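Side-chain contacts in rhamnogalacturonan endolyase YesW (Bacillus subtilis, PDB 2ZUX), which cleaves rhamnogalacturonan type I of plant cell-wall pectin by endo-type elimination, releases oligosaccharides, and needs calcium or manganese for activity: residues D216-N219 and R223-S226; V243-E248 and G302-L307; S281-R286 and T292-Y297. All blocks are in the same frame, centred on the assembly; numbering follows the deposited sequence.

Interaction 1. Residues D216-N219 and R223-S226; sequences DYRN and RVLS. With RAM (alpha-L-rhamnopyranose), chain O.
Arg-218 meets the bound rhamnose at the edge of its guanidinium group, near the plane, while its CG rests on Val-224 CG2. Asp-216 is also at the edge and in the plane. The Tyr-217 ring approaches Ser-226 O obliquely, and Tyr-217 CB packs on Val-224 CG1. The motif is an Asx turn in the long loop between strands 193-198 and 230-235: Arg-218 N donates to Asp-216 OD1 (3.1 Å). Arg-218 NE reaches Asp-216 OD1 at 3.0 Å, from the opposite face of the carboxylate. Arg-218 NH2 completes a side-on salt bridge with Asp-216 OD2 (2.9 Å). A bend at chi3 (-67°) presents NE and NH2 to Asp-216 and points NH1 at the sugar. Arg-218 NH1 donates to rhamnose O4 at 2.8 Å, in a nearly straight bond. Arg-218 NH2 adds a weak bond to the same oxygen. Asp-150 also bonds this sugar, and Lys-170 belongs to the same pocket. This pocket is probably one of the rhamnose sites away from the active site. A leucine here would probably leave rhamnose O4 without this donor and the carboxylate of Asp-216 without this charged mate.

The two segments are tied by Asn-219 N donating to Arg-223 O (2.8 Å). In return, Arg-223 N donates to Asn-219 OD1 at 3.1 Å, tilted from the amide plane; OD1 also accepts from Gln-221 N. The Arg-223 guanidinium turns away to Asp-145 and Asn-142 O. One water links the backbones: it donates to Tyr-217 O (2.7 Å) and accepts from Leu-225 N (2.9 Å).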
ATOM      1  N   ASP A 216      -9.985  31.196  -2.584  1.00 14.24           N
ATOM      2  CA  ASP A 216      -8.568  31.001  -2.319  1.00 13.92           C
ATOM      3  C   ASP A 216      -8.330  31.127  -0.822  1.00 13.66           C
ATOM      4  O   ASP A 216      -8.338  32.233  -0.270  1.00 14.48           O
ATOM      5  CB  ASP A 216      -7.735  32.030  -3.092  1.00 13.98           C
ATOM      6  CG  ASP A 216      -6.241  31.775  -3.006  1.00 14.99           C
ATOM      7  OD1 ASP A 216      -5.811  30.920  -2.196  1.00 14.27           O
ATOM      8  OD2 ASP A 216      -5.486  32.441  -3.756  1.00 16.20           O
ATOM      9  N   TYR A 217      -8.134  29.991  -0.165  1.00 13.31           N
ATOM     10  CA  TYR A 217      -7.934  29.962   1.279  1.00 12.95           C
ATOM     11  C   TYR A 217      -6.481  29.755   1.666  1.00 12.94           C
ATOM     12  O   TYR A 217      -6.190  29.453   2.822  1.00 13.10           O
ATOM     13  CB  TYR A 217      -8.816  28.887   1.916  1.00 13.20           C
ATOM     14  CG  TYR A 217     -10.285  29.201   1.810  1.00 13.67           C
ATOM     15  CD1 TYR A 217     -10.855  30.202   2.587  1.00 14.83           C
ATOM     16  CD2 TYR A 217     -11.105  28.500   0.931  1.00 13.94           C
ATOM     17  CE1 TYR A 217     -12.198  30.502   2.494  1.00 14.72           C
ATOM     18  CE2 TYR A 217     -12.454  28.791   0.825  1.00 14.16           C
ATOM     19  CZ  TYR A 217     -12.996  29.795   1.615  1.00 14.30           C
ATOM     20  OH  TYR A 217     -14.336  30.093   1.516  1.00 15.32           O
ATOM     21  N   ARG A 218      -5.561  29.931   0.720  1.00 12.66           N
ATOM     22  CA  ARG A 218      -4.137  29.885   1.051  1.00 12.98           C
ATOM     23  C   ARG A 218      -3.773  31.110   1.873  1.00 13.38           C
ATOM     24  O   ARG A 218      -4.064  32.248   1.472  1.00 14.10           O
ATOM     25  CB  ARG A 218      -3.273  29.851  -0.207  1.00 12.84           C
ATOM     26  CG  ARG A 218      -3.423  28.590  -1.043  1.00 12.79           C
ATOM     27  CD  ARG A 218      -2.661  28.703  -2.349  1.00 13.09           C
ATOM     28  NE  ARG A 218      -3.252  29.720  -3.224  1.00 14.26           N
ATOM     29  CZ  ARG A 218      -2.802  30.017  -4.442  1.00 14.32           C
ATOM     30  NH1 ARG A 218      -1.753  29.382  -4.953  1.00 15.03           N
ATOM     31  NH2 ARG A 218      -3.413  30.958  -5.153  1.00 16.28           N
ATOM     32  N   ASN A 219      -3.155  30.890   3.028  1.00 13.59           N
ATOM     33  CA  ASN A 219      -2.639  32.012   3.801  1.00 13.89           C
ATOM     34  C   ASN A 219      -1.231  32.357   3.335  1.00 14.18           C
ATOM     35  O   ASN A 219      -0.713  31.750   2.396  1.00 14.44           O
ATOM     36  CB  ASN A 219      -2.761  31.774   5.317  1.00 14.48           C
ATOM     37  CG  ASN A 219      -1.702  30.848   5.874  1.00 14.19           C
ATOM     38  OD1 ASN A 219      -0.878  30.293   5.157  1.00 13.57           O
ATOM     39  ND2 ASN A 219      -1.721  30.690   7.195  1.00 16.81           N
ATOM     40  N   ARG A 223      -0.231  27.760   3.441  1.00 11.99           N
ATOM     41  CA  ARG A 223      -1.007  26.701   4.073  1.00 12.00           C
ATOM     42  C   ARG A 223      -2.476  27.029   3.907  1.00 12.39           C
ATOM     43  O   ARG A 223      -2.842  28.190   3.707  1.00 13.19           O
ATOM     44  CB  ARG A 223      -0.664  26.617   5.557  1.00 11.98           C
ATOM     45  CG  ARG A 223       0.783  26.283   5.848  1.00 11.96           C
ATOM     46  CD  ARG A 223       1.067  26.511   7.314  1.00 11.49           C
ATOM     47  NE  ARG A 223       2.467  26.306   7.652  1.00 12.43           N
ATOM     48  CZ  ARG A 223       2.989  25.138   8.014  1.00 12.11           C
ATOM     49  NH1 ARG A 223       2.227  24.043   8.078  1.00 12.49           N
ATOM     50  NH2 ARG A 223       4.275  25.060   8.334  1.00 13.35           N
ATOM     51  N   VAL A 224      -3.323  26.012   3.982  1.00 11.98           N
ATOM     52  CA  VAL A 224      -4.754  26.211   3.843  1.00 12.40           C
ATOM     53  C   VAL A 224      -5.394  25.844   5.168  1.00 12.27           C
ATOM     54  O   VAL A 224      -5.673  24.673   5.431  1.00 11.92           O
ATOM     55  CB  VAL A 224      -5.330  25.400   2.658  1.00 12.09           C
ATOM     56  CG1 VAL A 224      -6.817  25.684   2.495  1.00 12.76           C
ATOM     57  CG2 VAL A 224      -4.573  25.738   1.371  1.00 12.71           C
ATOM     58  N   LEU A 225      -5.589  26.865   5.999  1.00 12.05           N
ATOM     59  CA  LEU A 225      -5.970  26.694   7.394  1.00 12.46           C
ATOM     60  C   LEU A 225      -7.353  27.254   7.699  1.00 12.87           C
ATOM     61  O   LEU A 225      -7.730  27.403   8.864  1.00 13.52           O
ATOM     62  CB  LEU A 225      -4.915  27.352   8.292  1.00 12.32           C
ATOM     63  CG  LEU A 225      -3.469  26.856   8.152  1.00 12.30           C
ATOM     64  CD1 LEU A 225      -2.536  27.639   9.077  1.00 12.55           C
ATOM     65  CD2 LEU A 225      -3.349  25.358   8.418  1.00 13.63           C
ATOM     66  N   SER A 226      -8.111  27.550   6.646  1.00 13.33           N
ATOM     67  CA  SER A 226      -9.467  28.077   6.785  1.00 13.78           C
ATOM     68  C   SER A 226     -10.282  27.661   5.566  1.00 13.32           C
ATOM     69  O   SER A 226      -9.733  27.153   4.579  1.00 13.28           O
ATOM     70  CB  SER A 226      -9.456  29.600   6.911  1.00 14.56           C
ATOM     71  OG  SER A 226      -8.862  30.161   5.770  1.00 16.27           O
TER
HETATM   72  C1  RAM O 641      -3.054  26.713  -9.385  1.00 21.31           C
HETATM   73  C2  RAM O 641      -3.525  28.079  -9.881  1.00 22.98           C
HETATM   74  C3  RAM O 641      -3.088  29.172  -8.907  1.00 22.98           C
HETATM   75  C4  RAM O 641      -1.596  29.072  -8.591  1.00 22.12           C
HETATM   76  C5  RAM O 641      -1.246  27.660  -8.109  1.00 21.68           C
HETATM   77  C6  RAM O 641       0.249  27.489  -7.854  1.00 21.91           C
HETATM   78  O1  RAM O 641      -3.797  26.336  -8.245  1.00 20.32           O
HETATM   79  O2  RAM O 641      -2.970  28.315 -11.158  1.00 24.86           O
HETATM   80  O3  RAM O 641      -3.372  30.441  -9.454  1.00 23.88           O
HETATM   81  O4  RAM O 641      -1.247  30.050  -7.631  1.00 20.54           O
HETATM   82  O5  RAM O 641      -1.663  26.721  -9.086  1.00 21.00           O
HETATM   83  O   HOH W   1      -5.769  29.688   5.482  1.00 18.46           O

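Interaction 2. Residues V243-E248 and G302-L307; sequences VTANFE and GKLSKL
Val-243 and Leu-304 point at each other from two strands and cross obliquely. The CA atoms of this pair are 7.0 Å apart, and the backbones do not pair. Both methyls of Val-243 sit against one carbon: CG1 is 4.0 Å and CG2 4.1 Å from Leu-304 CB. Leu-304 then reaches on to a second partner. Its CG stands opposite the backbone N (chi1 -173°), and the CD2 branch comes within 3.8 Å of Ala-245 CB. One leucine thus fills the space before two residues of strand 241-246. Val-243 also touches Val-233 of strand 230-235, beside it in its own sheet, and Phe-299 of strand 293-300.

Glu-248 and Lys-306 form the polar end of the contact. Their side chains cross at about a right angle. The glutamate is extended beyond CG, while the lysine is bent at chi3 (75°), which brings its ammonium group round to the carboxylate. Lys-306 NZ donates at 2.7 Å to Glu-248 OE1, which accepts with its syn lone pair, on the side of the other oxygen. The pair is a salt bridge. The lysine chain also lies close to the acceptor, with Lys-306 CD 3.3 Å from Glu-248 OE1. Lys-306 is exposed and its chain also touches Val-295, so the bridge lies at the surface, beyond the apolar cluster.

Strands 241-246 and 303-311 are each the last strand of a four-stranded antiparallel sheet. Side-chain packing between such successive sheets, here closed by a salt bridge, is how neighbouring blades of a beta-propeller meet.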
ATOM      1  N   VAL A 243     -19.948  11.915  -5.380  1.00 13.27           N
ATOM      2  CA  VAL A 243     -20.542  12.545  -4.200  1.00 13.79           C
ATOM      3  C   VAL A 243     -19.455  13.303  -3.454  1.00 13.42           C
ATOM      4  O   VAL A 243     -18.311  12.835  -3.362  1.00 12.99           O
ATOM      5  CB  VAL A 243     -21.221  11.506  -3.260  1.00 13.96           C
ATOM      6  CG1 VAL A 243     -20.231  10.445  -2.804  1.00 14.83           C
ATOM      7  CG2 VAL A 243     -21.868  12.185  -2.059  1.00 15.65           C
ATOM      8  N   THR A 244     -19.820  14.472  -2.941  1.00 12.94           N
ATOM      9  CA  THR A 244     -18.951  15.281  -2.094  1.00 12.97           C
ATOM     10  C   THR A 244     -19.714  15.678  -0.840  1.00 13.46           C
ATOM     11  O   THR A 244     -20.857  16.132  -0.921  1.00 14.45           O
ATOM     12  CB  THR A 244     -18.462  16.524  -2.842  1.00 12.86           C
ATOM     13  OG1 THR A 244     -17.623  16.107  -3.919  1.00 12.42           O
ATOM     14  CG2 THR A 244     -17.659  17.441  -1.941  1.00 13.26           C
ATOM     15  N   ALA A 245     -19.083  15.477   0.316  1.00 13.10           N
ATOM     16  CA  ALA A 245     -19.653  15.866   1.612  1.00 13.22           C
ATOM     17  C   ALA A 245     -18.640  16.744   2.333  1.00 12.93           C
ATOM     18  O   ALA A 245     -17.491  16.817   1.914  1.00 12.71           O
ATOM     19  CB  ALA A 245     -19.971  14.635   2.435  1.00 14.04           C
ATOM     20  N   ASN A 246     -19.058  17.423   3.397  1.00 12.98           N
ATOM     21  CA  ASN A 246     -18.097  18.101   4.261  1.00 12.97           C
ATOM     22  C   ASN A 246     -17.163  17.063   4.875  1.00 12.71           C
ATOM     23  O   ASN A 246     -17.602  15.980   5.274  1.00 13.55           O
ATOM     24  CB  ASN A 246     -18.804  18.914   5.346  1.00 13.02           C
ATOM     25  CG  ASN A 246     -19.452  20.184   4.803  1.00 14.75           C
ATOM     26  OD1 ASN A 246     -20.620  20.467   5.080  1.00 18.77           O
ATOM     27  ND2 ASN A 246     -18.695  20.958   4.046  1.00 13.32           N
ATOM     28  N   PHE A 247     -15.874  17.386   4.906  1.00 12.29           N
ATOM     29  CA  PHE A 247     -14.864  16.472   5.420  1.00 11.86           C
ATOM     30  C   PHE A 247     -14.922  16.377   6.938  1.00 12.14           C
ATOM     31  O   PHE A 247     -14.963  17.387   7.635  1.00 12.49           O
ATOM     32  CB  PHE A 247     -13.458  16.922   4.999  1.00 11.77           C
ATOM     33  CG  PHE A 247     -12.377  15.984   5.446  1.00 10.68           C
ATOM     34  CD1 PHE A 247     -12.013  14.905   4.644  1.00 10.66           C
ATOM     35  CD2 PHE A 247     -11.726  16.165   6.665  1.00 10.63           C
ATOM     36  CE1 PHE A 247     -11.015  14.013   5.053  1.00 11.16           C
ATOM     37  CE2 PHE A 247     -10.739  15.282   7.079  1.00 10.88           C
ATOM     38  CZ  PHE A 247     -10.384  14.204   6.274  1.00 11.30           C
ATOM     39  N   GLU A 248     -14.915  15.147   7.436  1.00 11.90           N
ATOM     40  CA  GLU A 248     -14.659  14.900   8.846  1.00 12.64           C
ATOM     41  C   GLU A 248     -13.532  13.878   8.948  1.00 11.84           C
ATOM     42  O   GLU A 248     -13.481  12.931   8.156  1.00 11.91           O
ATOM     43  CB  GLU A 248     -15.923  14.430   9.571  1.00 12.73           C
ATOM     44  CG  GLU A 248     -17.043  15.465   9.551  1.00 15.14           C
ATOM     45  CD  GLU A 248     -18.264  15.060  10.344  1.00 16.38           C
ATOM     46  OE1 GLU A 248     -18.177  14.142  11.188  1.00 20.64           O
ATOM     47  OE2 GLU A 248     -19.323  15.683  10.121  1.00 19.79           O
ATOM     48  N   GLY A 302     -25.034   4.406  -3.996  1.00 20.88           N
ATOM     49  CA  GLY A 302     -24.897   5.778  -4.465  1.00 21.07           C
ATOM     50  C   GLY A 302     -24.796   6.845  -3.391  1.00 21.24           C
ATOM     51  O   GLY A 302     -24.790   8.035  -3.707  1.00 21.69           O
ATOM     52  N   LYS A 303     -24.704   6.440  -2.123  1.00 20.86           N
ATOM     53  CA  LYS A 303     -24.633   7.419  -1.037  1.00 20.74           C
ATOM     54  C   LYS A 303     -23.409   7.265  -0.135  1.00 19.55           C
ATOM     55  O   LYS A 303     -22.950   6.154   0.135  1.00 18.50           O
ATOM     56  CB  LYS A 303     -25.923   7.442  -0.201  1.00 21.45           C
ATOM     57  CG  LYS A 303     -26.022   6.373   0.873  1.00 24.30           C
ATOM     58  CD  LYS A 303     -26.899   6.811   2.050  1.00 26.94           C
ATOM     59  CE  LYS A 303     -28.373   6.505   1.816  1.00 28.36           C
ATOM     60  NZ  LYS A 303     -29.185   6.752   3.045  1.00 29.90           N
ATOM     61  N   LEU A 304     -22.889   8.401   0.311  1.00 18.73           N
ATOM     62  CA  LEU A 304     -21.839   8.444   1.310  1.00 18.42           C
ATOM     63  C   LEU A 304     -22.495   8.612   2.677  1.00 18.24           C
ATOM     64  O   LEU A 304     -23.295   9.531   2.876  1.00 18.90           O
ATOM     65  CB  LEU A 304     -20.891   9.604   1.010  1.00 18.85           C
ATOM     66  CG  LEU A 304     -19.606   9.793   1.815  1.00 19.01           C
ATOM     67  CD1 LEU A 304     -18.636   8.631   1.621  1.00 18.00           C
ATOM     68  CD2 LEU A 304     -18.952  11.100   1.398  1.00 19.14           C
ATOM     69  N   SER A 305     -22.174   7.715   3.605  1.00 17.25           N
ATOM     70  CA  SER A 305     -22.722   7.781   4.956  1.00 16.98           C
ATOM     71  C   SER A 305     -21.621   7.693   6.006  1.00 16.25           C
ATOM     72  O   SER A 305     -20.640   6.969   5.826  1.00 15.58           O
ATOM     73  CB  SER A 305     -23.747   6.664   5.176  1.00 16.78           C
ATOM     74  OG  SER A 305     -23.176   5.385   4.973  1.00 19.52           O
ATOM     75  N   LYS A 306     -21.779   8.448   7.088  1.00 15.65           N
ATOM     76  CA  LYS A 306     -20.836   8.402   8.201  1.00 15.89           C
ATOM     77  C   LYS A 306     -21.259   7.325   9.200  1.00 15.73           C
ATOM     78  O   LYS A 306     -22.433   7.248   9.576  1.00 16.94           O
ATOM     79  CB  LYS A 306     -20.742   9.767   8.876  1.00 16.38           C
ATOM     80  CG  LYS A 306     -19.753   9.812  10.027  1.00 17.46           C
ATOM     81  CD  LYS A 306     -19.561  11.221  10.556  1.00 20.28           C
ATOM     82  CE  LYS A 306     -20.749  11.678  11.392  1.00 22.51           C
ATOM     83  NZ  LYS A 306     -20.432  12.917  12.143  1.00 24.72           N
ATOM     84  N   LEU A 307     -20.307   6.500   9.632  1.00 15.12           N
ATOM     85  CA  LEU A 307     -20.594   5.355  10.494  1.00 14.82           C
ATOM     86  C   LEU A 307     -20.271   5.617  11.957  1.00 14.61           C
ATOM     87  O   LEU A 307     -21.048   5.257  12.845  1.00 15.36           O
ATOM     88  CB  LEU A 307     -19.812   4.127  10.030  1.00 14.93           C
ATOM     89  CG  LEU A 307     -19.976   3.698   8.571  1.00 15.20           C
ATOM     90  CD1 LEU A 307     -19.074   2.514   8.307  1.00 15.60           C
ATOM     91  CD2 LEU A 307     -21.433   3.366   8.225  1.00 17.69           C
TER

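Interaction 3. Residues S281-R286 and T292-Y297; sequences SLIMTR and TMLVAY
This contact is a beta hairpin made by strands 281-286 and 293-300, the two middle strands of a four-stranded propeller blade. The segment axes approach to 4.6 Å and run at 158°, close to antiparallel. Three hydrogen-bonded pairs hold them: Leu-282 with Tyr-297, Met-284 with Val-295, and Arg-286 with Met-293. Each gives two backbone bonds. Leu-282 N to Tyr-297 O is 2.8 Å, and Val-295 N to Met-284 O is 2.9 Å.

The non-hydrogen-bonded pairs share one face. Thr-285 and Leu-294 lie side by side and point the same way, with Thr-285 CG2 3.6 Å from Leu-294 CG. Ile-283 has CG1 beside its backbone N (chi1 -49°), and a turn at chi2 (-62°) carries its CD1 to 3.8 Å from Ala-296 CB.

On the other face Met-284 crosses Tyr-297 at about a right angle, and Met-284 CG is 4.1 Å from Tyr-297 CE2. Leu-282 O lies at the ring edge, in plane, 3.8 Å from Tyr-297 CD2. Arg-286 extends from the same face; its NE donates to Val-265 O, and its terminal nitrogens form salt bridges with Glu-229 and Asp-266.

Strands 268-273 and 303-311 flank the hairpin, while strand 340-343 of another sheet covers the face of Ile-283, Thr-285 and Leu-294 with Ile-341 and Phe-343. Phe-247, just beyond strand 241-246, packs on Met-284 and Arg-286.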
ATOM      1  N   SER A 281     -15.237  -0.344   4.108  1.00 11.05           N
ATOM      2  CA  SER A 281     -15.555   1.005   4.557  1.00 10.81           C
ATOM      3  C   SER A 281     -14.317   1.872   4.385  1.00 10.90           C
ATOM      4  O   SER A 281     -13.200   1.357   4.258  1.00 10.72           O
ATOM      5  CB  SER A 281     -15.965   1.020   6.030  1.00 10.87           C
ATOM      6  OG  SER A 281     -17.121   0.223   6.267  1.00 11.37           O
ATOM      7  N   LEU A 282     -14.527   3.181   4.396  1.00 10.62           N
ATOM      8  CA  LEU A 282     -13.464   4.160   4.206  1.00 10.69           C
ATOM      9  C   LEU A 282     -13.143   4.822   5.539  1.00 10.45           C
ATOM     10  O   LEU A 282     -14.048   5.280   6.232  1.00 10.96           O
ATOM     11  CB  LEU A 282     -13.960   5.219   3.219  1.00 10.97           C
ATOM     12  CG  LEU A 282     -13.066   6.426   2.953  1.00 10.93           C
ATOM     13  CD1 LEU A 282     -11.832   5.972   2.183  1.00 11.65           C
ATOM     14  CD2 LEU A 282     -13.851   7.477   2.176  1.00 12.14           C
ATOM     15  N   ILE A 283     -11.858   4.886   5.891  1.00 10.33           N
ATOM     16  CA  ILE A 283     -11.415   5.540   7.121  1.00 10.88           C
ATOM     17  C   ILE A 283     -10.639   6.806   6.762  1.00 10.40           C
ATOM     18  O   ILE A 283      -9.715   6.750   5.954  1.00 11.01           O
ATOM     19  CB  ILE A 283     -10.475   4.621   7.938  1.00 11.37           C
ATOM     20  CG1 ILE A 283     -11.084   3.215   8.090  1.00 12.27           C
ATOM     21  CG2 ILE A 283     -10.107   5.274   9.282  1.00 12.45           C
ATOM     22  CD1 ILE A 283     -12.406   3.169   8.847  1.00 12.95           C
ATOM     23  N   MET A 284     -11.025   7.942   7.346  1.00 10.14           N
ATOM     24  CA  MET A 284     -10.256   9.185   7.240  1.00 10.20           C
ATOM     25  C   MET A 284      -9.845   9.576   8.649  1.00  9.40           C
ATOM     26  O   MET A 284     -10.687   9.602   9.560  1.00 10.32           O
ATOM     27  CB  MET A 284     -11.097  10.313   6.633  1.00 10.88           C
ATOM     28  CG  MET A 284     -11.425  10.134   5.166  1.00 12.73           C
ATOM     29  SD  MET A 284      -9.972  10.461   4.095  1.00 21.13           S
ATOM     30  CE  MET A 284     -10.227   9.138   2.940  1.00 18.97           C
ATOM     31  N   THR A 285      -8.561   9.879   8.835  1.00  9.31           N
ATOM     32  CA  THR A 285      -8.065  10.293  10.143  1.00  9.03           C
ATOM     33  C   THR A 285      -7.392  11.656  10.092  1.00  9.24           C
ATOM     34  O   THR A 285      -6.950  12.125   9.026  1.00  9.41           O
ATOM     35  CB  THR A 285      -7.090   9.265  10.762  1.00  9.43           C
ATOM     36  OG1 THR A 285      -5.790   9.415  10.184  1.00  9.53           O
ATOM     37  CG2 THR A 285      -7.559   7.851  10.501  1.00 10.03           C
ATOM     38  N   ARG A 286      -7.296  12.291  11.250  1.00  9.11           N
ATOM     39  CA  ARG A 286      -6.687  13.612  11.344  1.00  9.07           C
ATOM     40  C   ARG A 286      -6.038  13.723  12.697  1.00  9.49           C
ATOM     41  O   ARG A 286      -6.665  13.418  13.716  1.00  9.58           O
ATOM     42  CB  ARG A 286      -7.742  14.707  11.164  1.00  9.35           C
ATOM     43  CG  ARG A 286      -7.184  16.122  11.026  1.00  9.92           C
ATOM     44  CD  ARG A 286      -8.267  17.107  10.661  1.00  9.83           C
ATOM     45  NE  ARG A 286      -7.691  18.300  10.050  1.00 10.22           N
ATOM     46  CZ  ARG A 286      -8.331  19.096   9.198  1.00  9.68           C
ATOM     47  NH1 ARG A 286      -9.601  18.865   8.881  1.00 10.63           N
ATOM     48  NH2 ARG A 286      -7.688  20.135   8.668  1.00 10.45           N
ATOM     49  N   THR A 292      -6.415  13.576  18.243  1.00 10.29           N
ATOM     50  CA  THR A 292      -6.498  12.561  17.209  1.00 10.09           C
ATOM     51  C   THR A 292      -7.958  12.228  16.960  1.00  9.90           C
ATOM     52  O   THR A 292      -8.724  12.013  17.905  1.00 10.01           O
ATOM     53  CB  THR A 292      -5.756  11.289  17.668  1.00  9.98           C
ATOM     54  OG1 THR A 292      -4.377  11.593  17.876  1.00 10.95           O
ATOM     55  CG2 THR A 292      -5.868  10.180  16.642  1.00 10.36           C
ATOM     56  N   MET A 293      -8.350  12.199  15.686  1.00  9.94           N
ATOM     57  CA  MET A 293      -9.707  11.805  15.317  1.00 10.55           C
ATOM     58  C   MET A 293      -9.684  10.817  14.166  1.00 10.36           C
ATOM     59  O   MET A 293      -8.829  10.897  13.280  1.00 10.50           O
ATOM     60  CB  MET A 293     -10.558  13.016  14.934  1.00 10.57           C
ATOM     61  CG  MET A 293     -10.768  14.025  16.051  1.00 11.21           C
ATOM     62  SD  MET A 293     -11.832  15.394  15.567  1.00 11.91           S
ATOM     63  CE  MET A 293     -13.410  14.564  15.395  1.00 14.31           C
ATOM     64  N   LEU A 294     -10.628   9.880  14.193  1.00 10.58           N
ATOM     65  CA  LEU A 294     -10.839   8.926  13.106  1.00 10.40           C
ATOM     66  C   LEU A 294     -12.316   8.889  12.791  1.00 10.56           C
ATOM     67  O   LEU A 294     -13.136   8.842  13.705  1.00 10.80           O
ATOM     68  CB  LEU A 294     -10.373   7.514  13.480  1.00 10.61           C
ATOM     69  CG  LEU A 294      -8.886   7.279  13.766  1.00 10.55           C
ATOM     70  CD1 LEU A 294      -8.541   7.585  15.222  1.00 12.48           C
ATOM     71  CD2 LEU A 294      -8.518   5.842  13.452  1.00 11.53           C
ATOM     72  N   VAL A 295     -12.657   8.923  11.508  1.00 10.51           N
ATOM     73  CA  VAL A 295     -14.048   8.819  11.077  1.00 10.64           C
ATOM     74  C   VAL A 295     -14.159   7.733  10.022  1.00 10.60           C
ATOM     75  O   VAL A 295     -13.293   7.615   9.150  1.00 10.77           O
ATOM     76  CB  VAL A 295     -14.575  10.164  10.521  1.00 11.23           C
ATOM     77  CG1 VAL A 295     -16.014  10.037  10.051  1.00 12.26           C
ATOM     78  CG2 VAL A 295     -14.490  11.266  11.580  1.00 11.44           C
ATOM     79  N   ALA A 296     -15.219   6.935  10.123  1.00 10.65           N
ATOM     80  CA  ALA A 296     -15.516   5.872   9.181  1.00 10.86           C
ATOM     81  C   ALA A 296     -16.729   6.223   8.335  1.00 11.05           C
ATOM     82  O   ALA A 296     -17.700   6.810   8.835  1.00 11.19           O
ATOM     83  CB  ALA A 296     -15.749   4.576   9.911  1.00 11.26           C
ATOM     84  N   TYR A 297     -16.653   5.861   7.058  1.00 11.21           N
ATOM     85  CA  TYR A 297     -17.720   6.092   6.091  1.00 11.25           C
ATOM     86  C   TYR A 297     -17.997   4.842   5.273  1.00 11.65           C
ATOM     87  O   TYR A 297     -17.107   4.017   5.065  1.00 11.53           O
ATOM     88  CB  TYR A 297     -17.316   7.173   5.086  1.00 11.60           C
ATOM     89  CG  TYR A 297     -16.917   8.514   5.649  1.00 11.75           C
ATOM     90  CD1 TYR A 297     -17.827   9.561   5.689  1.00 11.49           C
ATOM     91  CD2 TYR A 297     -15.615   8.751   6.100  1.00 11.54           C
ATOM     92  CE1 TYR A 297     -17.463  10.806   6.179  1.00 12.40           C
ATOM     93  CE2 TYR A 297     -15.241   9.996   6.587  1.00 12.38           C
ATOM     94  CZ  TYR A 297     -16.175  11.018   6.624  1.00 11.84           C
ATOM     95  OH  TYR A 297     -15.805  12.253   7.099  1.00 13.37           O
TER

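The three contacts come one after another along the chain in the propeller domain, except that interaction 3 falls within the span between the two segments of interaction 2. Interaction 1 is peripheral: its centre is about 23 Å from that of interaction 2 and about 22 Å from that of interaction 3. It shapes a sugar site in a loop of the blade that ends with strand 241-246. Interaction 2 joins that blade to the next, which interaction 3 builds from within. The centres of interactions 2 and 3 are about 11 Å apart, and the two touch through Glu-248 O and Tyr-297 OH and through pairing of strands 293-300 and 303-311. The set runs from sugar-binding surface to buried blade.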